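Local coordinates for possible glutathione S-transferase (Rhodopseudomonas palustris, PDB 3M8N), which probably catalyses the conjugation of glutathione to electrophilic substrates, as a dimeric member of the glutathione S-transferase superfamily, at residues N186-L189 with R190-E193; T169-A172 with D173-D176; V142-N145 with H146-N150; G197-T200 with M201-P205; N14-K17 with V18-L22. One frame throughout, in Å; residues are numbered along the deposited sequence.

Contact 1: residues N186-L189 with R190-E193; sequences NAWL and RRVE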
loop_
_atom_site.group_PDB
_atom_site.type_symbol
_atom_site.label_atom_id
_atom_site.label_comp_id
_atom_site.label_asym_id
_atom_site.label_seq_id
_atom_site.Cartn_x
_atom_site.Cartn_y
_atom_site.Cartn_z
ATOM N N ASN A 186 9.107 20.498 0.337
ATOM C CA ASN A 186 8.405 21.518 -0.369
ATOM C C ASN A 186 8.957 21.747 -1.776
ATOM O O ASN A 186 8.227 22.103 -2.688
ATOM C CB ASN A 186 8.494 22.801 0.450
ATOM C CG ASN A 186 7.616 22.790 1.747
ATOM O OD1 ASN A 186 8.141 23.020 2.849
ATOM N ND2 ASN A 186 6.292 22.604 1.602
ATOM N N ALA A 187 10.253 21.536 -1.952
ATOM C CA ALA A 187 10.894 21.663 -3.268
ATOM C C ALA A 187 10.402 20.559 -4.184
ATOM O O ALA A 187 10.142 20.780 -5.369
ATOM C CB ALA A 187 12.451 21.604 -3.144
ATOM N N TRP A 188 10.263 19.369 -3.593
ATOM C CA TRP A 188 9.663 18.190 -4.255
ATOM C C TRP A 188 8.207 18.425 -4.745
ATOM O O TRP A 188 7.867 18.177 -5.907
ATOM C CB TRP A 188 9.802 16.939 -3.351
ATOM C CG TRP A 188 9.043 15.775 -3.874
ATOM C CD1 TRP A 188 9.411 14.950 -4.870
ATOM C CD2 TRP A 188 7.761 15.351 -3.454
ATOM N NE1 TRP A 188 8.449 14.002 -5.096
ATOM C CE2 TRP A 188 7.420 14.224 -4.228
ATOM C CE3 TRP A 188 6.870 15.802 -2.483
ATOM C CZ2 TRP A 188 6.219 13.543 -4.071
ATOM C CZ3 TRP A 188 5.699 15.114 -2.309
ATOM C CH2 TRP A 188 5.381 13.993 -3.119
ATOM N N LEU A 189 7.370 18.997 -3.894
ATOM C CA LEU A 189 6.007 19.353 -4.299
ATOM C C LEU A 189 5.993 20.245 -5.472
ATOM O O LEU A 189 5.200 20.029 -6.372
ATOM C CB LEU A 189 5.217 20.011 -3.151
ATOM C CG LEU A 189 4.985 19.208 -1.872
ATOM C CD1 LEU A 189 4.689 20.126 -0.687
ATOM C CD2 LEU A 189 3.868 18.224 -2.125
ATOM N N ARG A 190 6.852 21.267 -5.463
ATOM C CA ARG A 190 6.947 22.193 -6.592
ATOM C C ARG A 190 7.473 21.482 -7.794
ATOM O O ARG A 190 7.024 21.754 -8.865
ATOM C CB ARG A 190 7.785 23.467 -6.282
ATOM C CG ARG A 190 7.033 24.530 -5.379
ATOM C CD ARG A 190 7.800 25.904 -5.051
ATOM N NE ARG A 190 9.074 25.665 -4.348
ATOM C CZ ARG A 190 9.260 25.659 -3.017
ATOM N NH1 ARG A 190 8.261 25.932 -2.169
ATOM N NH2 ARG A 190 10.456 25.370 -2.538
ATOM N N ARG A 191 8.410 20.550 -7.643
ATOM C CA ARG A 191 8.929 19.821 -8.796
ATOM C C ARG A 191 7.838 19.007 -9.484
ATOM O O ARG A 191 7.700 19.003 -10.710
ATOM C CB ARG A 191 10.008 18.928 -8.277
ATOM C CG ARG A 191 10.966 18.463 -9.248
ATOM C CD ARG A 191 12.050 17.623 -8.547
ATOM N NE ARG A 191 12.944 18.454 -7.769
ATOM C CZ ARG A 191 13.116 18.456 -6.446
ATOM N NH1 ARG A 191 12.497 17.626 -5.635
ATOM N NH2 ARG A 191 13.959 19.342 -5.923
ATOM N N VAL A 192 7.021 18.355 -8.690
ATOM C CA VAL A 192 5.849 17.655 -9.169
ATOM C C VAL A 192 4.845 18.543 -9.856
ATOM O O VAL A 192 4.382 18.249 -10.931
ATOM C CB VAL A 192 5.155 16.829 -8.037
ATOM C CG1 VAL A 192 3.896 16.216 -8.558
ATOM C CG2 VAL A 192 6.076 15.765 -7.591
ATOM N N GLU A 193 4.491 19.636 -9.226
ATOM C CA GLU A 193 3.669 20.641 -9.886
ATOM C C GLU A 193 4.202 21.238 -11.202
ATOM O O GLU A 193 3.431 21.775 -11.909
ATOM C CB GLU A 193 3.261 21.731 -8.902
ATOM C CG GLU A 193 2.675 21.176 -7.678
ATOM C CD GLU A 193 2.828 22.025 -6.502
ATOM O OE1 GLU A 193 3.470 23.085 -6.561
ATOM O OE2 GLU A 193 2.292 21.638 -5.469
#
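Val192 lies under the indole of Trp188, one turn further along helix 183-193, and this pair is the packed side of the contact. Methyl CG2 of Val192 sits over one face of the ring, 4.1 Å from the centroid of the five-membered ring and 25° off its normal, a CH-pi contact displaced toward the rim. Trp188 is brought there by its first torsion, which sets CG opposite the backbone N (chi1 172°) and lays the indole alongside Val192. The ring is pinned further by Asp162, which accepts a hydrogen bond from NE1, and by Phe153, which meets it edge-to-face; Leu165 and Thr169 of helix 160-169 also pack on it.

The loose side belongs to Arg190, which folds back at chi3 and carries its guanidinium along the exposed surface, with Asn186 O above the centre of one face. Arg191 lies between the two: its NH1 comes to the indole edge, 3.2 Å from Trp188 CA, while NH2 makes a weak, long ion pair with Asp151. Beneath the side chains run the helical bonds, the straightest from Glu193 N to Leu189 O (3.0 Å, 174°).

Glu193 OE2 bonds to Tyr166 OH, tying this part of the helix to helix 160-169. An alanine here takes away the carboxylate, and Tyr166 OH would probably be left without this partner. Apolar groups and the indole N-H thus fix one flank of the helix, whereas Arg190 probably keeps its charge near solvent and that of Arg191 is probably partly offset by Asp151.

Contact 2: residues T169-A172 with D173-D176; sequences THVA and DQCD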
loop_
_atom_site.group_PDB
_atom_site.type_symbol
_atom_site.label_atom_id
_atom_site.label_comp_id
_atom_site.label_asym_id
_atom_site.label_seq_id
_atom_site.Cartn_x
_atom_site.Cartn_y
_atom_site.Cartn_z
ATOM N N THR A 169 0.303 14.538 0.632
ATOM C CA THR A 169 1.356 15.480 0.990
ATOM C C THR A 169 0.975 16.905 0.598
ATOM O O THR A 169 1.241 17.855 1.336
ATOM C CB THR A 169 2.731 15.110 0.435
ATOM O OG1 THR A 169 3.060 13.757 0.788
ATOM C CG2 THR A 169 3.814 15.995 1.043
ATOM N N HIS A 170 0.276 17.074 -0.493
ATOM C CA HIS A 170 0.110 18.394 -0.990
ATOM C C HIS A 170 -0.983 19.138 -0.278
ATOM O O HIS A 170 -1.066 20.365 -0.387
ATOM C CB HIS A 170 -0.141 18.397 -2.495
ATOM C CG HIS A 170 -1.577 18.295 -2.879
ATOM N ND1 HIS A 170 -2.288 17.121 -2.809
ATOM C CD2 HIS A 170 -2.433 19.217 -3.367
ATOM C CE1 HIS A 170 -3.526 17.327 -3.206
ATOM N NE2 HIS A 170 -3.639 18.590 -3.563
ATOM N N VAL A 171 -1.830 18.433 0.434
ATOM C CA VAL A 171 -2.843 19.134 1.206
ATOM C C VAL A 171 -2.518 19.215 2.702
ATOM O O VAL A 171 -3.311 19.729 3.445
ATOM C CB VAL A 171 -4.243 18.504 1.074
ATOM C CG1 VAL A 171 -4.835 18.740 -0.249
ATOM C CG2 VAL A 171 -4.218 17.017 1.379
ATOM N N ALA A 172 -1.369 18.723 3.137
ATOM C CA ALA A 172 -1.053 18.639 4.551
ATOM C C ALA A 172 -1.114 19.986 5.276
ATOM O O ALA A 172 -1.833 20.095 6.236
ATOM C CB ALA A 172 0.255 17.997 4.767
ATOM N N ASP A 173 -0.394 21.001 4.806
ATOM C CA ASP A 173 -0.469 22.369 5.364
ATOM C C ASP A 173 -1.894 22.967 5.422
ATOM O O ASP A 173 -2.117 23.944 6.116
ATOM C CB ASP A 173 0.533 23.344 4.666
ATOM C CG ASP A 173 0.120 23.730 3.203
ATOM O OD1 ASP A 173 0.925 23.534 2.268
ATOM O OD2 ASP A 173 -0.994 24.240 2.953
ATOM N N GLN A 174 -2.853 22.389 4.710
ATOM C CA GLN A 174 -4.219 22.847 4.813
ATOM C C GLN A 174 -4.913 22.106 5.920
ATOM O O GLN A 174 -6.030 22.430 6.268
ATOM C CB GLN A 174 -4.999 22.680 3.508
ATOM C CG GLN A 174 -4.653 23.700 2.473
ATOM C CD GLN A 174 -4.855 23.171 1.079
ATOM O OE1 GLN A 174 -5.947 22.691 0.759
ATOM N NE2 GLN A 174 -3.797 23.218 0.233
ATOM N N CYS A 175 -4.269 21.127 6.512
ATOM C CA CYS A 175 -4.994 20.332 7.455
ATOM C C CYS A 175 -4.258 20.171 8.772
ATOM O O CYS A 175 -4.311 19.117 9.374
ATOM C CB CYS A 175 -5.437 18.990 6.805
ATOM S SG CYS A 175 -4.154 17.674 6.475
ATOM N N ASP A 176 -3.559 21.231 9.189
ATOM C CA ASP A 176 -2.985 21.370 10.521
ATOM C C ASP A 176 -1.554 20.942 10.591
ATOM O O ASP A 176 -1.012 20.809 11.677
ATOM C CB ASP A 176 -3.743 20.548 11.561
ATOM C CG ASP A 176 -4.995 21.244 12.105
ATOM O OD1 ASP A 176 -5.530 22.205 11.514
ATOM O OD2 ASP A 176 -5.455 20.790 13.176
HETATM O O HOH W 1 1.185 20.554 2.269
#
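Cys175 and Gln174 turn back on Val171 and Ala172 through different first torsions: SG of Cys175 stands between its own N and carbonyl carbon (chi1 73°), whereas CG of Gln174 lies opposite its carbonyl carbon (chi1 -76°). The first setting puts Cys175 SG 3.4 Å from Ala172 O, and the second sends the glutamine chain out along the surface. The motif is a type I beta turn, Thr169 to Ala172, running into a short 3-10 turn as the chain leaves helix 160-169 within the GST C-terminal helical domain.

Two backbone bonds close the 3-10 part. Gln174 N reaches Val171 O at 3.0 Å, and Cys175 N reaches Ala172 O at 2.7 Å; in both the donor stands well above the carbonyl plane, consistent with the tight i to i+3 winding. CB of Gln174 rests 3.4 Å from Val171 O, so its aliphatic start lies against the turn while its amide runs on past it.

The buried side faces other helices: Val171 packs on Tyr112 and Cys175 on Cys116, both of helix 87-117. Cys116 and Cys175 are joined by a disulfide in another structure of this protein, but not in this one. Asp176 closes the segment with a salt bridge to Arg122, and His170 stacks on Tyr166 at the start.

One water bridges the two turns: it donates to Thr169 O at 2.9 Å, accepts from Asp173 N at 3.0 Å, and makes a weak bond to Asp173 OD1.

Contact 3: residues V142-N145 with H146-N150; sequences VMEN and HLKTN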
loop_
_atom_site.group_PDB
_atom_site.type_symbol
_atom_site.label_atom_id
_atom_site.label_comp_id
_atom_site.label_asym_id
_atom_site.label_seq_id
_atom_site.Cartn_x
_atom_site.Cartn_y
_atom_site.Cartn_z
ATOM N N VAL A 142 10.618 11.170 7.286
ATOM C CA VAL A 142 11.188 10.113 6.471
ATOM C C VAL A 142 11.307 10.668 5.051
ATOM O O VAL A 142 12.289 10.439 4.374
ATOM C CB VAL A 142 10.329 8.794 6.477
ATOM C CG1 VAL A 142 10.925 7.763 5.535
ATOM C CG2 VAL A 142 10.255 8.199 7.859
HETATM N N MSE A 143 10.314 11.421 4.622
HETATM C CA MSE A 143 10.336 11.984 3.282
HETATM C C MSE A 143 11.394 13.086 3.104
HETATM O O MSE A 143 12.137 13.091 2.117
HETATM C CB MSE A 143 8.953 12.474 2.904
HETATM C CG MSE A 143 7.913 11.353 2.686
HETATM SE SE MSE A 143 6.204 12.124 2.628
HETATM C CE MSE A 143 6.113 12.992 0.979
ATOM N N GLU A 144 11.455 14.006 4.068
ATOM C CA GLU A 144 12.487 15.032 4.126
ATOM C C GLU A 144 13.854 14.408 4.075
ATOM O O GLU A 144 14.682 14.789 3.259
ATOM C CB GLU A 144 12.380 15.787 5.438
ATOM C CG GLU A 144 13.275 16.975 5.499
ATOM C CD GLU A 144 12.815 18.055 4.574
ATOM O OE1 GLU A 144 11.722 17.932 4.032
ATOM O OE2 GLU A 144 13.526 19.054 4.384
ATOM N N ASN A 145 14.105 13.462 4.954
ATOM C CA ASN A 145 15.434 12.908 5.002
ATOM C C ASN A 145 15.903 12.301 3.670
ATOM O O ASN A 145 17.099 12.379 3.302
ATOM C CB ASN A 145 15.609 12.035 6.265
ATOM C CG ASN A 145 16.488 10.778 6.041
ATOM O OD1 ASN A 145 16.019 9.751 5.457
ATOM N ND2 ASN A 145 17.736 10.810 6.558
ATOM N N HIS A 146 14.948 11.735 2.926
ATOM C CA HIS A 146 15.219 11.062 1.659
ATOM C C HIS A 146 15.437 12.045 0.536
ATOM O O HIS A 146 16.275 11.855 -0.322
ATOM C CB HIS A 146 14.043 10.123 1.317
ATOM C CG HIS A 146 14.293 9.296 0.116
ATOM N ND1 HIS A 146 13.681 9.535 -1.093
ATOM C CD2 HIS A 146 15.141 8.268 -0.081
ATOM C CE1 HIS A 146 14.140 8.690 -1.988
ATOM N NE2 HIS A 146 15.030 7.913 -1.403
ATOM N N LEU A 147 14.654 13.107 0.572
ATOM C CA LEU A 147 14.658 14.117 -0.411
ATOM C C LEU A 147 15.863 15.023 -0.254
ATOM O O LEU A 147 16.038 15.963 -1.028
ATOM C CB LEU A 147 13.372 14.934 -0.310
ATOM C CG LEU A 147 12.155 14.214 -0.892
ATOM C CD1 LEU A 147 10.875 14.946 -0.518
ATOM C CD2 LEU A 147 12.267 14.049 -2.410
ATOM N N LYS A 148 16.691 14.738 0.745
ATOM C CA LYS A 148 17.886 15.491 0.969
ATOM C C LYS A 148 18.851 15.126 -0.110
ATOM O O LYS A 148 19.367 15.982 -0.791
ATOM C CB LYS A 148 18.454 15.235 2.362
ATOM C CG LYS A 148 17.887 16.234 3.396
ATOM C CD LYS A 148 18.031 15.732 4.828
ATOM C CE LYS A 148 16.889 16.239 5.751
ATOM N NZ LYS A 148 16.962 17.664 6.170
ATOM N N THR A 149 19.094 13.853 -0.315
ATOM C CA THR A 149 19.966 13.532 -1.398
ATOM C C THR A 149 19.254 12.977 -2.640
ATOM O O THR A 149 19.896 12.315 -3.439
ATOM C CB THR A 149 20.987 12.544 -0.930
ATOM O OG1 THR A 149 20.304 11.389 -0.483
ATOM C CG2 THR A 149 21.771 13.113 0.244
ATOM N N ASN A 150 17.958 13.248 -2.824
ATOM C CA ASN A 150 17.215 12.722 -3.955
ATOM C C ASN A 150 16.208 13.736 -4.419
ATOM O O ASN A 150 15.588 14.403 -3.620
ATOM C CB ASN A 150 16.491 11.435 -3.539
ATOM C CG ASN A 150 17.440 10.286 -3.277
ATOM O OD1 ASN A 150 18.053 9.780 -4.184
ATOM N ND2 ASN A 150 17.550 9.860 -2.043
#
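His146 and Leu147 hang their backbone N-H groups on the carbonyls of Val142 and Met143 as helix 129-146 runs out, Leu147 N meeting Met143 O at 3.0 Å and His146 N meeting Val142 O at a longer 3.3 Å.

Among the side chains, Glu144 and Lys148 lie one turn apart and cross obliquely. The lysine chain, bent at chi3 and chi4, folds over the glutamate stem, with CE 3.7 Å from Glu144 CG. Its NZ stays 4.1 Å from Glu144 OE2, short of a salt bridge. The carboxylate is instead engaged by backbone: OE1 takes the N-H of Val185 and OE2 that of Ala184, at the start of helix 183-193. Leu147 is buried, its CG 3.2 Å from Met143 O, and packs on Trp188; Met143 (selenomethionine) packs on Trp188 and Phe99.

Beyond the helix, Asn150 reaches back: ND2 donates to His146 O at 2.9 Å, 155° at the hydrogen, with the acceptor close to its amide plane. The same nitrogen lies over one face of the His146 imidazole, 3.2 Å above the plane and offset toward the rim.

On the outer flank, Val142 and Asn145 pack on Ser52 and Pro51 of the second subunit. The chemistry implies that Glu144 serves two helices at once: its carboxylate meets the first N-H groups of one, probably favoured by that helix's dipole, while Lys148 adds aliphatic packing and a nearby positive charge that probably helps favour the carboxylate.

Contact 4: residues G197-T200 with M201-P205; sequences GFIT and MDWTP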
loop_
_atom_site.group_PDB
_atom_site.type_symbol
_atom_site.label_atom_id
_atom_site.label_comp_id
_atom_site.label_asym_id
_atom_site.label_seq_id
_atom_site.Cartn_x
_atom_site.Cartn_y
_atom_site.Cartn_z
ATOM N N GLY A 197 1.694 18.795 -17.914
ATOM C CA GLY A 197 0.451 18.093 -17.796
ATOM C C GLY A 197 -0.071 17.964 -16.402
ATOM O O GLY A 197 -1.047 17.280 -16.206
ATOM N N PHE A 198 0.551 18.621 -15.433
ATOM C CA PHE A 198 0.121 18.563 -14.080
ATOM C C PHE A 198 -1.248 19.195 -14.011
ATOM O O PHE A 198 -1.525 20.148 -14.748
ATOM C CB PHE A 198 1.107 19.274 -13.163
ATOM C CG PHE A 198 0.639 19.375 -11.719
ATOM C CD1 PHE A 198 0.920 18.376 -10.797
ATOM C CD2 PHE A 198 -0.114 20.440 -11.291
ATOM C CE1 PHE A 198 0.477 18.469 -9.481
ATOM C CE2 PHE A 198 -0.532 20.521 -9.988
ATOM C CZ PHE A 198 -0.225 19.529 -9.076
ATOM N N ILE A 199 -2.118 18.614 -13.163
ATOM C CA ILE A 199 -3.443 19.168 -12.795
ATOM C C ILE A 199 -3.612 19.243 -11.292
ATOM O O ILE A 199 -3.026 18.482 -10.545
ATOM C CB ILE A 199 -4.583 18.428 -13.402
ATOM C CG1 ILE A 199 -4.558 16.947 -12.977
ATOM C CG2 ILE A 199 -4.552 18.622 -14.912
ATOM C CD1 ILE A 199 -5.832 16.203 -13.133
ATOM N N THR A 200 -4.406 20.202 -10.840
ATOM C CA THR A 200 -4.632 20.356 -9.430
ATOM C C THR A 200 -5.821 19.491 -9.058
ATOM O O THR A 200 -6.496 18.988 -9.924
ATOM C CB THR A 200 -4.974 21.776 -9.090
ATOM O OG1 THR A 200 -6.189 22.104 -9.740
ATOM C CG2 THR A 200 -3.883 22.704 -9.533
HETATM N N MSE A 201 -6.083 19.349 -7.764
HETATM C CA MSE A 201 -7.217 18.602 -7.302
HETATM C C MSE A 201 -8.576 19.200 -7.663
HETATM O O MSE A 201 -9.561 18.489 -7.705
HETATM C CB MSE A 201 -7.051 18.357 -5.827
HETATM C CG MSE A 201 -8.192 17.634 -5.200
HETATM SE SE MSE A 201 -7.782 17.319 -3.352
HETATM C CE MSE A 201 -7.194 15.577 -3.324
ATOM N N ASP A 202 -8.654 20.489 -7.980
ATOM C CA ASP A 202 -9.936 21.045 -8.353
ATOM C C ASP A 202 -10.239 21.107 -9.849
ATOM O O ASP A 202 -11.362 21.360 -10.241
ATOM C CB ASP A 202 -10.230 22.359 -7.620
ATOM C CG ASP A 202 -9.097 23.334 -7.675
ATOM O OD1 ASP A 202 -7.958 22.949 -7.995
ATOM O OD2 ASP A 202 -9.338 24.517 -7.397
ATOM N N TRP A 203 -9.258 20.804 -10.677
ATOM C CA TRP A 203 -9.459 20.656 -12.096
ATOM C C TRP A 203 -10.463 19.560 -12.409
ATOM O O TRP A 203 -10.398 18.473 -11.822
ATOM C CB TRP A 203 -8.124 20.319 -12.705
ATOM C CG TRP A 203 -8.130 20.222 -14.169
ATOM C CD1 TRP A 203 -7.853 21.222 -15.036
ATOM C CD2 TRP A 203 -8.408 19.060 -14.960
ATOM N NE1 TRP A 203 -7.936 20.767 -16.320
ATOM C CE2 TRP A 203 -8.281 19.441 -16.309
ATOM C CE3 TRP A 203 -8.758 17.726 -14.659
ATOM C CZ2 TRP A 203 -8.502 18.541 -17.377
ATOM C CZ3 TRP A 203 -8.975 16.828 -15.718
ATOM C CH2 TRP A 203 -8.839 17.242 -17.060
ATOM N N THR A 204 -11.378 19.842 -13.341
ATOM C CA THR A 204 -12.459 18.889 -13.714
ATOM C C THR A 204 -12.301 18.207 -15.077
ATOM O O THR A 204 -11.898 18.837 -16.051
ATOM C CB THR A 204 -13.826 19.544 -13.789
ATOM O OG1 THR A 204 -13.732 20.641 -14.687
ATOM C CG2 THR A 204 -14.304 20.033 -12.413
ATOM N N PRO A 205 -12.635 16.899 -15.143
ATOM C CA PRO A 205 -12.500 16.150 -16.407
ATOM C C PRO A 205 -13.665 16.439 -17.339
ATOM O O PRO A 205 -14.784 16.027 -17.040
ATOM C CB PRO A 205 -12.531 14.667 -15.962
ATOM C CG PRO A 205 -12.524 14.687 -14.392
ATOM C CD PRO A 205 -13.076 16.037 -14.018
HETATM O O HOH W 2 -8.536 16.839 -10.675
#
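Thr200 and Asp202 make the tightest polar link here: Thr200 OG1 donates to Asp202 OD1 at 2.6 Å, the hydroxyl approaching nearly along the carboxylate C-O direction. In both side chains the polar branch stands between the backbone N and the carbonyl carbon (chi1 63° and 49°), which brings hydroxyl and carboxylate together. Behind them Trp203 N is shared between two weak bonds, to Thr200 O at 3.4 Å and to Thr200 OG1 at 3.5 Å. One residue therefore supplies both acceptors for the tryptophan amide, and its hydroxyl gives its own proton to the aspartate.

Thr200 O has a second partner. A water donates to it at 3.1 Å and also to Trp203 O at 2.7 Å, bridging the two carbonyls across the mouth of the turn. Trp203 O further accepts from Gln10 NE2, and Ile199 O from the hydroxyl of Tyr16, so these backbone acceptors are met from the N-terminal domain.

The apolar side of the bend is Ile199 under Trp203. Methyl CG2 stands over one indole face, 3.9 Å from the centroid of the five-membered ring and only 10° off its normal, a CH-pi contact; CD1 continues along the benzo part, 3.6 Å from CE3. Met201 (selenomethionine) packs on Tyr16 and His170.

The arrangement is a surface turn fastened by a threonine-aspartate pair, in the C-terminal tail that follows the last helix of this GST and returns over helix 13-24 of the thioredoxin-like domain.

Contact 5: residues N14-K17 with V18-L22; sequences NSYK and VRLAL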
loop_
_atom_site.group_PDB
_atom_site.type_symbol
_atom_site.label_atom_id
_atom_site.label_comp_id
_atom_site.label_asym_id
_atom_site.label_seq_id
_atom_site.Cartn_x
_atom_site.Cartn_y
_atom_site.Cartn_z
ATOM N N ASN A 14 -7.281 10.151 -2.721
ATOM C CA ASN A 14 -7.027 8.937 -3.477
ATOM C C ASN A 14 -7.459 8.981 -4.900
ATOM O O ASN A 14 -6.751 8.439 -5.750
ATOM C CB ASN A 14 -7.655 7.722 -2.803
ATOM C CG ASN A 14 -6.904 7.307 -1.588
ATOM O OD1 ASN A 14 -5.710 7.388 -1.554
ATOM N ND2 ASN A 14 -7.610 6.891 -0.563
ATOM N N SER A 15 -8.611 9.611 -5.144
ATOM C CA SER A 15 -9.151 9.715 -6.447
ATOM C C SER A 15 -8.310 10.680 -7.238
ATOM O O SER A 15 -8.073 10.448 -8.431
ATOM C CB SER A 15 -10.569 10.260 -6.442
ATOM O OG SER A 15 -11.566 9.303 -6.166
ATOM N N TYR A 16 -7.903 11.776 -6.611
ATOM C CA TYR A 16 -7.086 12.733 -7.301
ATOM C C TYR A 16 -5.750 12.165 -7.756
ATOM O O TYR A 16 -5.279 12.522 -8.806
ATOM C CB TYR A 16 -6.861 13.960 -6.446
ATOM C CG TYR A 16 -5.725 14.892 -6.926
ATOM C CD1 TYR A 16 -5.777 15.506 -8.159
ATOM C CD2 TYR A 16 -4.621 15.167 -6.106
ATOM C CE1 TYR A 16 -4.730 16.366 -8.591
ATOM C CE2 TYR A 16 -3.581 16.019 -6.540
ATOM C CZ TYR A 16 -3.659 16.614 -7.776
ATOM O OH TYR A 16 -2.689 17.463 -8.191
ATOM N N LYS A 17 -5.115 11.291 -6.979
ATOM C CA LYS A 17 -3.923 10.549 -7.454
ATOM C C LYS A 17 -4.098 9.930 -8.849
ATOM O O LYS A 17 -3.243 10.071 -9.709
ATOM C CB LYS A 17 -3.521 9.450 -6.470
ATOM C CG LYS A 17 -2.878 9.937 -5.250
ATOM C CD LYS A 17 -3.386 9.187 -4.047
ATOM C CE LYS A 17 -2.802 7.920 -3.992
ATOM N NZ LYS A 17 -2.684 7.652 -2.533
ATOM N N VAL A 18 -5.207 9.236 -9.052
ATOM C CA VAL A 18 -5.460 8.551 -10.265
ATOM C C VAL A 18 -5.756 9.533 -11.379
ATOM O O VAL A 18 -5.269 9.374 -12.469
ATOM C CB VAL A 18 -6.614 7.615 -10.131
ATOM C CG1 VAL A 18 -6.787 6.996 -11.416
ATOM C CG2 VAL A 18 -6.358 6.541 -9.029
ATOM N N ARG A 19 -6.558 10.543 -11.120
ATOM C CA ARG A 19 -6.718 11.629 -12.108
ATOM C C ARG A 19 -5.412 12.312 -12.518
ATOM O O ARG A 19 -5.242 12.659 -13.643
ATOM C CB ARG A 19 -7.618 12.679 -11.558
ATOM C CG ARG A 19 -9.138 12.401 -11.543
ATOM C CD ARG A 19 -9.805 13.756 -11.171
ATOM N NE ARG A 19 -10.410 13.521 -9.914
ATOM C CZ ARG A 19 -10.253 14.110 -8.757
ATOM N NH1 ARG A 19 -9.563 15.195 -8.565
ATOM N NH2 ARG A 19 -10.911 13.540 -7.777
ATOM N N LEU A 20 -4.496 12.504 -11.600
ATOM C CA LEU A 20 -3.234 13.150 -11.856
ATOM C C LEU A 20 -2.405 12.285 -12.789
ATOM O O LEU A 20 -1.890 12.784 -13.804
ATOM C CB LEU A 20 -2.475 13.399 -10.559
ATOM C CG LEU A 20 -1.129 14.106 -10.643
ATOM C CD1 LEU A 20 -1.281 15.413 -11.470
ATOM C CD2 LEU A 20 -0.576 14.371 -9.284
ATOM N N ALA A 21 -2.294 10.987 -12.465
ATOM C CA ALA A 21 -1.637 10.015 -13.343
ATOM C C ALA A 21 -2.234 10.012 -14.742
ATOM O O ALA A 21 -1.501 10.077 -15.687
ATOM C CB ALA A 21 -1.674 8.609 -12.724
ATOM N N LEU A 22 -3.549 9.977 -14.866
ATOM C CA LEU A 22 -4.201 10.032 -16.142
ATOM C C LEU A 22 -3.909 11.328 -16.943
ATOM O O LEU A 22 -3.752 11.253 -18.159
ATOM C CB LEU A 22 -5.696 9.809 -16.005
ATOM C CG LEU A 22 -6.085 8.389 -15.527
ATOM C CD1 LEU A 22 -7.482 8.243 -15.072
ATOM C CD2 LEU A 22 -5.801 7.383 -16.609
#
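Tyr16 and Arg19 cross at about a right angle, and their contact is mainly van der Waals: NH1 of Arg19 lies 3.6 Å from Tyr16 CB, oblique to the ring, with the guanidinium and ring planes 42° apart. The bend at chi3 (-115°) folds the arginine back along its own helix, placing Tyr16 CA over one guanidinium face and NH2 3.6 Å from Ser15 CB. Leu20 adds the apolar part. Its CB lies over one face of the Tyr16 ring toward the rim, and CD2 comes 4.1 Å from CZ.

Among backbone bonds, Arg19 N to Ser15 O (3.1 Å, 174°) is almost straight and in the carbonyl plane, and Leu20 N meets Tyr16 O at 2.9 Å. These hold helix 13-24, the crossover helix of the beta-alpha-beta unit with strands 4-8 and 29-33 in the thioredoxin-like GST N-terminal domain.

The polar ends find partners around the helix. Tyr16 OH bonds to Ile199 O, Arg19 NE to Ser8 OG and NH2, weakly, to Gln10 O. A leucine in place of Arg19 has no guanidinium, and Ser8 OG would probably lose this donor and Ser15 and Tyr16 the flat group lying across them.

Charge is handled separately: Lys17 NZ donates to Asn14 OD1 at 3.2 Å and forms a salt bridge with Glu100, while Asn14 ND2 bonds to Glu105, both glutamates on helix 87-117 of the other domain.

Overall arrangement
Contacts 4 and 5 are closest, with centres about 9 Å apart: the tail of contact 4 lies on the helix of contact 5, and Tyr16 OH meets Ile199 O at 2.6 Å, a probable hydrogen bond between the two domains. Contact 2 touches all the others: His170 CE1 is 3.6 Å from Tyr16 CE2 and 4.1 Å from Met201 CE, while Thr169 meets Met143 of contact 3 (OG1 to CE) and Trp188 of contact 1. Trp188 also touches Leu147 of contact 3, and Glu193 touches Phe198 of contact 4. Contact 3 lies farthest out, its centre about 26 Å from the centre of contact 4. In GSTs glutathione generally binds on the thioredoxin-like domain, which holds contact 5.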